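PDB 4BY2: anastral spindle 2, SAS 4 from Drosophila melanogaster, which probably acts as a tubulin-binding molecular adaptor in centriole assembly, studied here as the Sas-4 TCP domain fused to a proline-rich motif of Ana2. Local coordinates for residues 76-81 / 86-91; 103-108 / 112-117; 192-195 / 199-202. One frame throughout, in Å; residues are numbered along the deposited sequence.

Contact 1. Residues 76-81 / 86-91; sequences KDIWYP and KKISAD
K76 and I78 pair with I88 and K86 in an antiparallel beta hairpin of the Sas-4 TCP domain, where the axes of 76-79 and 86-88 approach to 4.7 Å. The backbone rungs are regular: I88 N to K76 O (2.8 Å) and I78 N to K86 O (2.7 Å) are nearly straight, whereas K76 N to I88 O is more bent. The close packing lies on the face of I78, K86 and I88. There the methyl ends of the isoleucines meet, I78 CD1 to I88 CD1 at 3.7 Å, and I78 CD1 also rests on K86 CD. M12 of the fused Ana2 part touches Y80 nearby, and K76 NZ forms a salt bridge with E68 of strand 67-70. The D77–K87 face is looser, with K87 exposed. The bend at the third torsion of K87 (93°) lays its CG and CE against D77 OD1, CE at 3.4 Å, while K87 NZ stays 4.7 Å from OD1, too far for a salt bridge. A water donates to D77 OD1 and, weakly, to I88 O. Back on the packed face, the Y80 ring turns its edge to the lysine chain, CE2 lying 3.7 Å from K86 CB in the plane of the ring.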
loop_
_atom_site.group_PDB
_atom_site.type_symbol
_atom_site.label_atom_id
_atom_site.label_comp_id
_atom_site.label_asym_id
_atom_site.label_seq_id
_atom_site.Cartn_x
_atom_site.Cartn_y
_atom_site.Cartn_z
ATOM N N LYS A 76 -4.520 -14.929 -23.877
ATOM C CA LYS A 76 -5.714 -14.215 -24.329
ATOM C C LYS A 76 -5.646 -12.710 -24.098
ATOM O O LYS A 76 -5.054 -12.258 -23.120
ATOM C CB LYS A 76 -6.981 -14.799 -23.677
ATOM C CG LYS A 76 -7.372 -16.166 -24.223
ATOM C CD LYS A 76 -8.610 -16.720 -23.547
ATOM C CE LYS A 76 -8.977 -18.077 -24.095
ATOM N NZ LYS A 76 -10.224 -18.607 -23.483
ATOM N N ASP A 77 -6.259 -11.942 -25.012
ATOM C CA ASP A 77 -6.382 -10.487 -24.945
ATOM C C ASP A 77 -7.862 -10.163 -25.165
ATOM O O ASP A 77 -8.423 -10.533 -26.196
ATOM C CB ASP A 77 -5.496 -9.790 -26.001
ATOM C CG ASP A 77 -4.017 -10.142 -25.973
ATOM O OD1 ASP A 77 -3.487 -10.414 -24.872
ATOM O OD2 ASP A 77 -3.382 -10.119 -27.050
ATOM N N ILE A 78 -8.512 -9.548 -24.167
ATOM C CA ILE A 78 -9.934 -9.210 -24.239
ATOM C C ILE A 78 -10.127 -7.702 -24.340
ATOM O O ILE A 78 -9.720 -6.962 -23.444
ATOM C CB ILE A 78 -10.794 -9.842 -23.101
ATOM C CG1 ILE A 78 -10.385 -11.305 -22.802
ATOM C CG2 ILE A 78 -12.294 -9.734 -23.431
ATOM C CD1 ILE A 78 -10.801 -11.831 -21.425
ATOM N N TRP A 79 -10.753 -7.256 -25.440
ATOM C CA TRP A 79 -11.063 -5.850 -25.679
ATOM C C TRP A 79 -12.509 -5.607 -25.275
ATOM O O TRP A 79 -13.420 -6.251 -25.805
ATOM C CB TRP A 79 -10.830 -5.476 -27.146
ATOM C CG TRP A 79 -9.402 -5.592 -27.582
ATOM C CD1 TRP A 79 -8.784 -6.703 -28.076
ATOM C CD2 TRP A 79 -8.427 -4.542 -27.609
ATOM N NE1 TRP A 79 -7.479 -6.413 -28.402
ATOM C CE2 TRP A 79 -7.236 -5.090 -28.137
ATOM C CE3 TRP A 79 -8.443 -3.186 -27.240
ATOM C CZ2 TRP A 79 -6.067 -4.336 -28.287
ATOM C CZ3 TRP A 79 -7.285 -2.437 -27.393
ATOM C CH2 TRP A 79 -6.116 -3.010 -27.912
ATOM N N TYR A 80 -12.709 -4.719 -24.292
ATOM C CA TYR A 80 -14.028 -4.379 -23.764
ATOM C C TYR A 80 -14.597 -3.107 -24.432
ATOM O O TYR A 80 -13.807 -2.290 -24.920
ATOM C CB TYR A 80 -13.977 -4.275 -22.227
ATOM C CG TYR A 80 -13.788 -5.617 -21.549
ATOM C CD1 TYR A 80 -14.881 -6.413 -21.218
ATOM C CD2 TYR A 80 -12.516 -6.095 -21.244
ATOM C CE1 TYR A 80 -14.714 -7.656 -20.606
ATOM C CE2 TYR A 80 -12.337 -7.333 -20.629
ATOM C CZ TYR A 80 -13.439 -8.113 -20.316
ATOM O OH TYR A 80 -13.267 -9.337 -19.715
ATOM N N PRO A 81 -15.946 -2.937 -24.511
ATOM C CA PRO A 81 -16.504 -1.744 -25.189
ATOM C C PRO A 81 -16.138 -0.394 -24.569
ATOM O O PRO A 81 -15.986 0.585 -25.300
ATOM C CB PRO A 81 -18.019 -1.985 -25.155
ATOM C CG PRO A 81 -18.181 -3.445 -24.886
ATOM C CD PRO A 81 -17.027 -3.817 -24.020
ATOM N N LYS A 86 -8.035 -6.528 -21.147
ATOM C CA LYS A 86 -7.663 -7.557 -20.179
ATOM C C LYS A 86 -6.737 -8.572 -20.856
ATOM O O LYS A 86 -7.149 -9.247 -21.799
ATOM C CB LYS A 86 -8.915 -8.244 -19.606
ATOM C CG LYS A 86 -8.659 -9.065 -18.348
ATOM C CD LYS A 86 -9.811 -10.021 -18.077
ATOM C CE LYS A 86 -9.820 -10.540 -16.661
ATOM N NZ LYS A 86 -10.434 -9.566 -15.717
ATOM N N LYS A 87 -5.483 -8.660 -20.388
ATOM C CA LYS A 87 -4.499 -9.601 -20.926
ATOM C C LYS A 87 -4.298 -10.752 -19.943
ATOM O O LYS A 87 -3.987 -10.514 -18.777
ATOM C CB LYS A 87 -3.168 -8.898 -21.240
ATOM C CG LYS A 87 -3.223 -7.983 -22.457
ATOM C CD LYS A 87 -1.860 -7.383 -22.792
ATOM C CE LYS A 87 -1.089 -8.198 -23.806
ATOM N NZ LYS A 87 0.198 -7.552 -24.173
ATOM N N ILE A 88 -4.519 -11.992 -20.403
ATOM C CA ILE A 88 -4.363 -13.207 -19.599
ATOM C C ILE A 88 -3.208 -14.027 -20.170
ATOM O O ILE A 88 -3.144 -14.225 -21.387
ATOM C CB ILE A 88 -5.676 -14.044 -19.529
ATOM C CG1 ILE A 88 -6.901 -13.172 -19.161
ATOM C CG2 ILE A 88 -5.526 -15.239 -18.565
ATOM C CD1 ILE A 88 -8.263 -13.783 -19.479
ATOM N N SER A 89 -2.303 -14.508 -19.293
ATOM C CA SER A 89 -1.171 -15.363 -19.670
ATOM C C SER A 89 -1.694 -16.747 -20.091
ATOM O O SER A 89 -2.756 -17.162 -19.619
ATOM C CB SER A 89 -0.196 -15.505 -18.502
ATOM O OG SER A 89 -0.828 -16.057 -17.358
ATOM N N ALA A 90 -0.949 -17.454 -20.970
ATOM C CA ALA A 90 -1.292 -18.788 -21.488
ATOM C C ALA A 90 -1.708 -19.787 -20.391
ATOM O O ALA A 90 -2.635 -20.574 -20.592
ATOM C CB ALA A 90 -0.132 -19.343 -22.300
ATOM N N ASP A 91 -1.040 -19.713 -19.224
ATOM C CA ASP A 91 -1.272 -20.540 -18.037
ATOM C C ASP A 91 -2.485 -20.084 -17.208
ATOM O O ASP A 91 -3.036 -20.877 -16.437
ATOM C CB ASP A 91 -0.002 -20.572 -17.163
ATOM C CG ASP A 91 0.751 -19.250 -17.118
ATOM O OD1 ASP A 91 0.316 -18.341 -16.377
ATOM O OD2 ASP A 91 1.769 -19.124 -17.832
HETATM O O HOH W 1 -1.272 -11.967 -23.290
#

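Contact 2. Residues 103-108 / 112-117; sequences DIKETN and GTVKYY
Y116 swings its ring toward D103 with CG opposite the backbone N (chi1 -163°), while D103 has CG beside its own backbone N (chi1 -83°); together these turns bring hydroxyl and carboxylate into contact. Y116 OH donates to D103 OD2 at 2.7 Å, reaching the oxygen on its anti side and slightly out of the carboxylate plane, with the carboxylate and ring planes nearly perpendicular at 84°. The same hydroxyl accepts the backbone N-H of R15, from the fused Ana2 part, so two bonds fix its position. Over one ring face sits I104 O, and the K105 chain comes obliquely to the ring, its CB 3.8 Å from Y116 CD2, before its CE reaches V114 CG1. On the face of I104, E106 and N108, E106 CB packs against K115 CB at 4.0 Å, and I104 CD1 approaches Y117 CD2; the Y117 hydroxyl is bonded to N122. At the turn, G112 and T113 both face N108 in a G1 beta bulge, with G112 at positive phi. T113 N bonds N108 O at 3.0 Å, and T113 OG1 adds a weak bond to N108 OD1 at 3.3 Å. This hairpin of the Sas-4 TCP domain lies between strands 94-98 and 123-128, bonded through K105 and T107 to the former and through V114 and Y116 to the latter, while P14 and R15 of Ana2 touch the face that carries V114 and Y116.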
loop_
_atom_site.group_PDB
_atom_site.type_symbol
_atom_site.label_atom_id
_atom_site.label_comp_id
_atom_site.label_asym_id
_atom_site.label_seq_id
_atom_site.Cartn_x
_atom_site.Cartn_y
_atom_site.Cartn_z
ATOM N N ASP A 103 -5.079 3.314 -16.008
ATOM C CA ASP A 103 -4.866 2.535 -14.780
ATOM C C ASP A 103 -4.570 1.080 -15.123
ATOM O O ASP A 103 -5.137 0.550 -16.081
ATOM C CB ASP A 103 -6.099 2.597 -13.855
ATOM C CG ASP A 103 -6.206 3.808 -12.944
ATOM O OD1 ASP A 103 -5.405 4.760 -13.112
ATOM O OD2 ASP A 103 -7.099 3.812 -12.073
ATOM N N ILE A 104 -3.688 0.435 -14.340
ATOM C CA ILE A 104 -3.291 -0.966 -14.548
ATOM C C ILE A 104 -3.593 -1.805 -13.299
ATOM O O ILE A 104 -3.259 -1.389 -12.193
ATOM C CB ILE A 104 -1.791 -1.099 -14.977
ATOM C CG1 ILE A 104 -1.404 -0.108 -16.103
ATOM C CG2 ILE A 104 -1.448 -2.546 -15.371
ATOM C CD1 ILE A 104 0.121 0.192 -16.243
ATOM N N LYS A 105 -4.194 -2.992 -13.487
ATOM C CA LYS A 105 -4.484 -3.939 -12.409
ATOM C C LYS A 105 -3.836 -5.301 -12.724
ATOM O O LYS A 105 -4.350 -6.049 -13.561
ATOM C CB LYS A 105 -5.998 -4.064 -12.166
ATOM C CG LYS A 105 -6.359 -4.870 -10.922
ATOM C CD LYS A 105 -7.854 -4.845 -10.653
ATOM C CE LYS A 105 -8.283 -5.913 -9.679
ATOM N NZ LYS A 105 -8.320 -7.260 -10.313
ATOM N N GLU A 106 -2.697 -5.602 -12.068
ATOM C CA GLU A 106 -1.939 -6.851 -12.236
ATOM C C GLU A 106 -2.338 -7.896 -11.193
ATOM O O GLU A 106 -2.281 -7.617 -9.999
ATOM C CB GLU A 106 -0.424 -6.589 -12.172
ATOM C CG GLU A 106 0.165 -6.008 -13.449
ATOM C CD GLU A 106 1.624 -5.586 -13.392
ATOM O OE1 GLU A 106 2.349 -6.029 -12.470
ATOM O OE2 GLU A 106 2.050 -4.823 -14.290
ATOM N N THR A 107 -2.745 -9.094 -11.647
ATOM C CA THR A 107 -3.142 -10.209 -10.779
ATOM C C THR A 107 -2.190 -11.386 -10.999
ATOM O O THR A 107 -2.245 -12.038 -12.042
ATOM C CB THR A 107 -4.630 -10.573 -10.966
ATOM O OG1 THR A 107 -5.427 -9.393 -10.861
ATOM C CG2 THR A 107 -5.117 -11.610 -9.957
ATOM N N ASN A 108 -1.298 -11.625 -10.020
ATOM C CA ASN A 108 -0.313 -12.707 -10.034
ATOM C C ASN A 108 -0.799 -13.798 -9.076
ATOM O O ASN A 108 -0.733 -13.619 -7.860
ATOM C CB ASN A 108 1.069 -12.187 -9.612
ATOM C CG ASN A 108 1.495 -10.903 -10.283
ATOM O OD1 ASN A 108 1.100 -9.798 -9.882
ATOM N ND2 ASN A 108 2.336 -11.017 -11.299
ATOM N N GLY A 112 0.527 -14.576 -5.449
ATOM C CA GLY A 112 -0.610 -14.215 -4.602
ATOM C C GLY A 112 -0.723 -12.716 -4.384
ATOM O O GLY A 112 -0.974 -12.269 -3.263
ATOM N N THR A 113 -0.491 -11.927 -5.450
ATOM C CA THR A 113 -0.498 -10.467 -5.374
ATOM C C THR A 113 -1.431 -9.782 -6.363
ATOM O O THR A 113 -1.586 -10.222 -7.503
ATOM C CB THR A 113 0.928 -9.890 -5.506
ATOM O OG1 THR A 113 1.548 -10.390 -6.691
ATOM C CG2 THR A 113 1.802 -10.185 -4.299
ATOM N N VAL A 114 -2.029 -8.673 -5.914
ATOM C CA VAL A 114 -2.890 -7.810 -6.715
ATOM C C VAL A 114 -2.221 -6.427 -6.673
ATOM O O VAL A 114 -2.159 -5.801 -5.615
ATOM C CB VAL A 114 -4.371 -7.783 -6.230
ATOM C CG1 VAL A 114 -5.231 -6.902 -7.133
ATOM C CG2 VAL A 114 -4.961 -9.190 -6.148
ATOM N N LYS A 115 -1.644 -6.000 -7.802
ATOM C CA LYS A 115 -0.975 -4.703 -7.924
ATOM C C LYS A 115 -1.870 -3.746 -8.705
ATOM O O LYS A 115 -2.462 -4.149 -9.702
ATOM C CB LYS A 115 0.393 -4.841 -8.616
ATOM C CG LYS A 115 1.463 -5.489 -7.751
ATOM C CD LYS A 115 2.839 -5.391 -8.394
ATOM C CE LYS A 115 3.927 -5.926 -7.495
ATOM N NZ LYS A 115 5.251 -5.922 -8.170
ATOM N N TYR A 116 -1.984 -2.491 -8.248
ATOM C CA TYR A 116 -2.809 -1.485 -8.915
ATOM C C TYR A 116 -2.046 -0.187 -9.108
ATOM O O TYR A 116 -1.514 0.356 -8.145
ATOM C CB TYR A 116 -4.131 -1.240 -8.162
ATOM C CG TYR A 116 -5.187 -0.545 -9.001
ATOM C CD1 TYR A 116 -5.172 0.836 -9.175
ATOM C CD2 TYR A 116 -6.195 -1.271 -9.628
ATOM C CE1 TYR A 116 -6.124 1.476 -9.962
ATOM C CE2 TYR A 116 -7.168 -0.637 -10.401
ATOM C CZ TYR A 116 -7.129 0.737 -10.564
ATOM O OH TYR A 116 -8.077 1.377 -11.328
ATOM N N TYR A 117 -2.018 0.325 -10.348
ATOM C CA TYR A 117 -1.352 1.581 -10.664
ATOM C C TYR A 117 -2.372 2.680 -10.948
ATOM O O TYR A 117 -3.122 2.588 -11.914
ATOM C CB TYR A 117 -0.361 1.413 -11.834
ATOM C CG TYR A 117 0.379 2.683 -12.207
ATOM C CD1 TYR A 117 1.342 3.228 -11.361
ATOM C CD2 TYR A 117 0.127 3.333 -13.410
ATOM C CE1 TYR A 117 2.030 4.391 -11.700
ATOM C CE2 TYR A 117 0.818 4.491 -13.766
ATOM C CZ TYR A 117 1.762 5.023 -12.902
ATOM O OH TYR A 117 2.447 6.163 -13.241
#

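Contact 3. Residues 192-195 / 199-202; sequences LNLP and KEIH
L192 and E200 form the hydrogen-bonded pair of an antiparallel beta hairpin within a T-complex protein 10 C-terminus repeat region, in the Sas-4 part of the fusion. Backbone bonds come first: L192 N gives to E200 O and E200 N returns to L192 O, each 2.8 Å long and almost straight. The next pair, N193 with K199, is non-hydrogen-bonded, and here the carbonyl of L192 is also approached by the CA of K199.

Among the side chains, one polar bond crosses the hairpin. K199 NZ meets a lone pair of N193 OD1 in the amide plane at 2.8 Å. The lysine runs alongside the asparagine and then bends at its last torsion (78°), which turns the amine in to the amide oxygen; its CG passes 3.4 Å from the same N193 OD1. Replacing N193 with a leucine would probably leave the K199 amine without this acceptor and let the end of its chain swing more freely at the surface.

Van der Waals packing occupies the face of L192 and E200. These two chains run together from the paired strands, with L192 CB 3.8 Å from E200 CB. Further out, the carboxylate is flanked by leucine methyls: L192 CD2 approaches E200 OE1, and L194 CD2 comes to 3.5 Å from E200 OE2. Strand 181-185 borders the other edge of 190-193, its L182 touching L192.

The last kind is a His-carboxylate bond within strand 199-202. H202 NE2 donates to E200 OE1 at 3.1 Å, coming in on the anti side of that oxygen, 22° out of the carboxylate plane.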
loop_
_atom_site.group_PDB
_atom_site.type_symbol
_atom_site.label_atom_id
_atom_site.label_comp_id
_atom_site.label_asym_id
_atom_site.label_seq_id
_atom_site.Cartn_x
_atom_site.Cartn_y
_atom_site.Cartn_z
ATOM N N LEU A 192 10.565 8.768 25.430
ATOM C CA LEU A 192 11.556 9.041 24.394
ATOM C C LEU A 192 12.842 8.234 24.604
ATOM O O LEU A 192 13.599 8.496 25.543
ATOM C CB LEU A 192 11.825 10.557 24.296
ATOM C CG LEU A 192 12.725 11.056 23.164
ATOM C CD1 LEU A 192 12.006 11.027 21.829
ATOM C CD2 LEU A 192 13.191 12.468 23.439
ATOM N N ASN A 193 13.071 7.241 23.728
ATOM C CA ASN A 193 14.248 6.373 23.758
ATOM C C ASN A 193 15.300 6.894 22.772
ATOM O O ASN A 193 15.208 6.648 21.567
ATOM C CB ASN A 193 13.868 4.913 23.467
ATOM C CG ASN A 193 12.896 4.316 24.456
ATOM O OD1 ASN A 193 13.248 3.990 25.594
ATOM N ND2 ASN A 193 11.653 4.135 24.032
ATOM N N LEU A 194 16.277 7.652 23.294
ATOM C CA LEU A 194 17.373 8.256 22.531
ATOM C C LEU A 194 18.338 7.179 21.986
ATOM O O LEU A 194 18.426 6.102 22.586
ATOM C CB LEU A 194 18.146 9.267 23.415
ATOM C CG LEU A 194 17.572 10.687 23.647
ATOM C CD1 LEU A 194 17.339 11.447 22.344
ATOM C CD2 LEU A 194 16.353 10.687 24.567
ATOM N N PRO A 195 19.077 7.434 20.871
ATOM C CA PRO A 195 19.995 6.398 20.354
ATOM C C PRO A 195 21.224 6.130 21.237
ATOM O O PRO A 195 21.770 5.024 21.195
ATOM C CB PRO A 195 20.381 6.928 18.971
ATOM C CG PRO A 195 20.248 8.402 19.083
ATOM C CD PRO A 195 19.099 8.643 20.018
ATOM N N LYS A 199 16.760 7.586 28.335
ATOM C CA LYS A 199 15.327 7.298 28.368
ATOM C C LYS A 199 14.578 8.449 29.052
ATOM O O LYS A 199 14.718 8.649 30.262
ATOM C CB LYS A 199 15.047 5.947 29.053
ATOM C CG LYS A 199 13.687 5.351 28.698
ATOM C CD LYS A 199 13.380 4.111 29.527
ATOM C CE LYS A 199 12.097 3.434 29.108
ATOM N NZ LYS A 199 12.267 2.631 27.867
ATOM N N GLU A 200 13.806 9.217 28.260
ATOM C CA GLU A 200 13.024 10.360 28.731
ATOM C C GLU A 200 11.581 9.967 29.034
ATOM O O GLU A 200 10.855 9.536 28.135
ATOM C CB GLU A 200 13.067 11.507 27.709
ATOM C CG GLU A 200 14.072 12.588 28.045
ATOM C CD GLU A 200 14.354 13.568 26.924
ATOM O OE1 GLU A 200 13.468 14.401 26.620
ATOM O OE2 GLU A 200 15.466 13.508 26.354
ATOM N N ILE A 201 11.169 10.112 30.303
ATOM C CA ILE A 201 9.810 9.810 30.747
ATOM C C ILE A 201 9.092 11.136 31.023
ATOM O O ILE A 201 9.368 11.801 32.027
ATOM C CB ILE A 201 9.768 8.804 31.943
ATOM C CG1 ILE A 201 10.475 7.473 31.594
ATOM C CG2 ILE A 201 8.334 8.540 32.418
ATOM C CD1 ILE A 201 11.858 7.297 32.235
ATOM N N HIS A 202 8.206 11.531 30.096
ATOM C CA HIS A 202 7.428 12.768 30.170
ATOM C C HIS A 202 6.069 12.466 30.798
ATOM O O HIS A 202 5.347 11.598 30.306
ATOM C CB HIS A 202 7.248 13.384 28.768
ATOM C CG HIS A 202 8.524 13.770 28.080
ATOM N ND1 HIS A 202 8.755 15.072 27.678
ATOM C CD2 HIS A 202 9.577 13.006 27.704
ATOM C CE1 HIS A 202 9.940 15.063 27.088
ATOM N NE2 HIS A 202 10.476 13.843 27.089
#

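Overall arrangement
The three hairpins follow one another along the Sas-4 TCP domain, contact 1 closing before contact 2 opens and contact 3 coming last, in an all-antiparallel meander where each strand pairs with its neighbours in sequence. Contacts 1 and 2 are neighbours, their centres 14 Å apart, with strand 94-98 between them bonded to both. Contact 3 lies across the chain's centre, 42 Å from contact 2 and 56 Å from contact 1 between centres, at strand 199-202, the last one modelled. None of them touches another. The fused Ana2 segment reaches contacts 1 and 2, touching them through M12, P14 and R15.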